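Local coordinates for HAT1-interacting factor 1 (Saccharomyces cerevisiae, PDB 4NQ0), which acts as a homodimeric nuclear chaperone for histones H3 and H4, also binds H2A-H2B dimers, and takes part in chromatin assembly and telomere silencing, at residues 288-293 with 299-304. Numbering follows the deposited sequence.
Sequences DALRWV and KDKLKR
K301 reaches from helix 298-316 to the C-terminal end of helix 273-290, where its ammonium group meets the backbone carbonyls of L290 and V293. K301 CG lies anti to its own carbonyl carbon (chi1 -69°) and the chain runs extended beyond it, which carries NZ past the L290 side chain to both oxygens. The bond from K301 NZ to V293 O is short, 2.8 Å, with the donor tilted from the carbonyl plane. The one from K301 NZ to L290 O is weak, 3.2 Å, and Q344 OE1 of helix 323-344 is a further partner. L290 and K301 run antiparallel alongside each other, L290 CG 4.1 Å from K301 CG, while V293 CG1 comes no nearer than 4.2 Å to K301 CE. The short connection and helix 298-316 fall in the predicted third TPR repeat, part of the region that interacts with H2A-H2B, and the lysine ties the end of helix 273-290 and the residues just beyond it to helix 298-316. A methionine in place of K301 would probably leave the carbonyls of V293 and L290, and Q344 OE1, without their ammonium partner. One turn after K301 on the same helix, R304 offers CB and CG to L290 CD2, 3.7 Å from R304 CB to L290 CD2, the two side chains crossing at about a right angle. The arginine bends at chi2 (79°), and its guanidinium turns off to a salt bridge with E283 and a hydrogen bond to L170 O.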
loop_
_atom_site.group_PDB
_atom_site.type_symbol
_atom_site.label_atom_id
_atom_site.label_comp_id
_atom_site.label_asym_id
_atom_site.label_seq_id
_atom_site.Cartn_x
_atom_site.Cartn_y
_atom_site.Cartn_z
ATOM N N ASP A 288 -0.669 14.156 -4.324
ATOM C CA ASP A 288 -0.114 13.918 -5.642
ATOM C C ASP A 288 -1.112 13.189 -6.551
ATOM O O ASP A 288 -1.204 13.499 -7.729
ATOM C CB ASP A 288 1.197 13.131 -5.566
ATOM C CG ASP A 288 2.107 13.422 -6.745
ATOM O OD1 ASP A 288 2.609 14.559 -6.831
ATOM O OD2 ASP A 288 2.316 12.519 -7.582
ATOM N N ALA A 289 -1.848 12.232 -6.004
ATOM C CA ALA A 289 -2.891 11.551 -6.756
ATOM C C ALA A 289 -4.087 12.481 -6.973
ATOM O O ALA A 289 -4.652 12.518 -8.058
ATOM C CB ALA A 289 -3.324 10.289 -6.039
ATOM N N LEU A 290 -4.438 13.239 -5.937
ATOM C CA LEU A 290 -5.555 14.179 -5.967
ATOM C C LEU A 290 -5.474 15.206 -7.087
ATOM O O LEU A 290 -6.505 15.633 -7.603
ATOM C CB LEU A 290 -5.659 14.898 -4.617
ATOM C CG LEU A 290 -6.938 15.604 -4.181
ATOM C CD1 LEU A 290 -8.180 14.773 -4.445
ATOM C CD2 LEU A 290 -6.823 15.944 -2.686
ATOM N N ARG A 291 -4.270 15.604 -7.485
ATOM C CA ARG A 291 -4.164 16.572 -8.587
ATOM C C ARG A 291 -4.699 16.023 -9.914
ATOM O O ARG A 291 -5.154 16.790 -10.751
ATOM C CB ARG A 291 -2.743 17.121 -8.731
ATOM C CG ARG A 291 -1.712 16.117 -9.147
ATOM C CD ARG A 291 -0.310 16.526 -8.685
ATOM N NE ARG A 291 0.291 17.466 -9.627
ATOM C CZ ARG A 291 1.387 17.239 -10.354
ATOM N NH1 ARG A 291 2.065 16.099 -10.244
ATOM N NH2 ARG A 291 1.819 18.175 -11.189
ATOM N N TRP A 292 -4.703 14.701 -10.080
ATOM C CA TRP A 292 -5.133 14.087 -11.332
ATOM C C TRP A 292 -6.590 13.616 -11.356
ATOM O O TRP A 292 -7.087 13.207 -12.409
ATOM C CB TRP A 292 -4.208 12.915 -11.666
ATOM C CG TRP A 292 -2.791 13.348 -11.677
ATOM C CD1 TRP A 292 -1.813 12.990 -10.794
ATOM C CD2 TRP A 292 -2.198 14.283 -12.583
ATOM N NE1 TRP A 292 -0.634 13.632 -11.109
ATOM C CE2 TRP A 292 -0.844 14.432 -12.202
ATOM C CE3 TRP A 292 -2.676 15.001 -13.690
ATOM C CZ2 TRP A 292 0.040 15.266 -12.889
ATOM C CZ3 TRP A 292 -1.797 15.835 -14.374
ATOM C CH2 TRP A 292 -0.451 15.959 -13.969
ATOM N N VAL A 293 -7.273 13.657 -10.217
ATOM C CA VAL A 293 -8.634 13.155 -10.155
ATOM C C VAL A 293 -9.595 14.268 -10.580
ATOM O O VAL A 293 -9.646 15.326 -9.955
ATOM C CB VAL A 293 -8.962 12.570 -8.755
ATOM C CG1 VAL A 293 -9.015 13.655 -7.708
ATOM C CG2 VAL A 293 -10.273 11.784 -8.794
ATOM N N LYS A 299 -12.687 22.989 -4.631
ATOM C CA LYS A 299 -12.732 23.415 -3.237
ATOM C C LYS A 299 -12.224 22.318 -2.299
ATOM O O LYS A 299 -11.444 22.598 -1.390
ATOM C CB LYS A 299 -14.140 23.840 -2.834
ATOM C CG LYS A 299 -14.160 24.762 -1.643
ATOM N N ASP A 300 -12.667 21.080 -2.526
ATOM C CA ASP A 300 -12.207 19.938 -1.729
ATOM C C ASP A 300 -10.718 19.666 -1.947
ATOM O O ASP A 300 -10.013 19.327 -1.002
ATOM C CB ASP A 300 -13.036 18.678 -2.035
ATOM C CG ASP A 300 -14.506 18.818 -1.614
ATOM O OD1 ASP A 300 -15.380 18.222 -2.284
ATOM O OD2 ASP A 300 -14.795 19.522 -0.612
ATOM N N LYS A 301 -10.238 19.809 -3.182
ATOM C CA LYS A 301 -8.810 19.662 -3.433
ATOM C C LYS A 301 -8.027 20.662 -2.588
ATOM O O LYS A 301 -7.091 20.280 -1.883
ATOM C CB LYS A 301 -8.463 19.847 -4.910
ATOM C CG LYS A 301 -8.974 18.746 -5.793
ATOM C CD LYS A 301 -8.333 18.788 -7.156
ATOM C CE LYS A 301 -8.987 17.799 -8.064
ATOM N NZ LYS A 301 -8.266 17.653 -9.331
ATOM N N LEU A 302 -8.435 21.928 -2.649
ATOM C CA LEU A 302 -7.712 23.010 -1.983
ATOM C C LEU A 302 -7.627 22.790 -0.484
ATOM O O LEU A 302 -6.569 22.993 0.107
ATOM C CB LEU A 302 -8.351 24.375 -2.270
ATOM C CG LEU A 302 -8.082 24.964 -3.659
ATOM C CD1 LEU A 302 -8.876 26.269 -3.888
ATOM C CD2 LEU A 302 -6.578 25.197 -3.824
ATOM N N LYS A 303 -8.731 22.362 0.123
ATOM C CA LYS A 303 -8.748 22.105 1.569
ATOM C C LYS A 303 -7.758 21.017 1.967
ATOM O O LYS A 303 -7.102 21.133 2.996
ATOM C CB LYS A 303 -10.144 21.714 2.048
ATOM C CG LYS A 303 -11.164 22.832 1.940
ATOM C CD LYS A 303 -12.546 22.451 2.500
ATOM C CE LYS A 303 -13.578 23.516 2.089
ATOM N NZ LYS A 303 -14.954 23.310 2.650
ATOM N N ARG A 304 -7.657 19.960 1.158
ATOM C CA ARG A 304 -6.721 18.863 1.464
ATOM C C ARG A 304 -5.280 19.297 1.224
ATOM O O ARG A 304 -4.396 18.979 2.023
ATOM C CB ARG A 304 -7.022 17.600 0.646
ATOM C CG ARG A 304 -6.224 16.374 1.088
ATOM C CD ARG A 304 -6.843 15.741 2.328
ATOM N NE ARG A 304 -5.954 14.782 2.996
ATOM C CZ ARG A 304 -6.320 13.925 3.950
ATOM N NH1 ARG A 304 -7.591 13.837 4.347
ATOM N NH2 ARG A 304 -5.403 13.123 4.501
#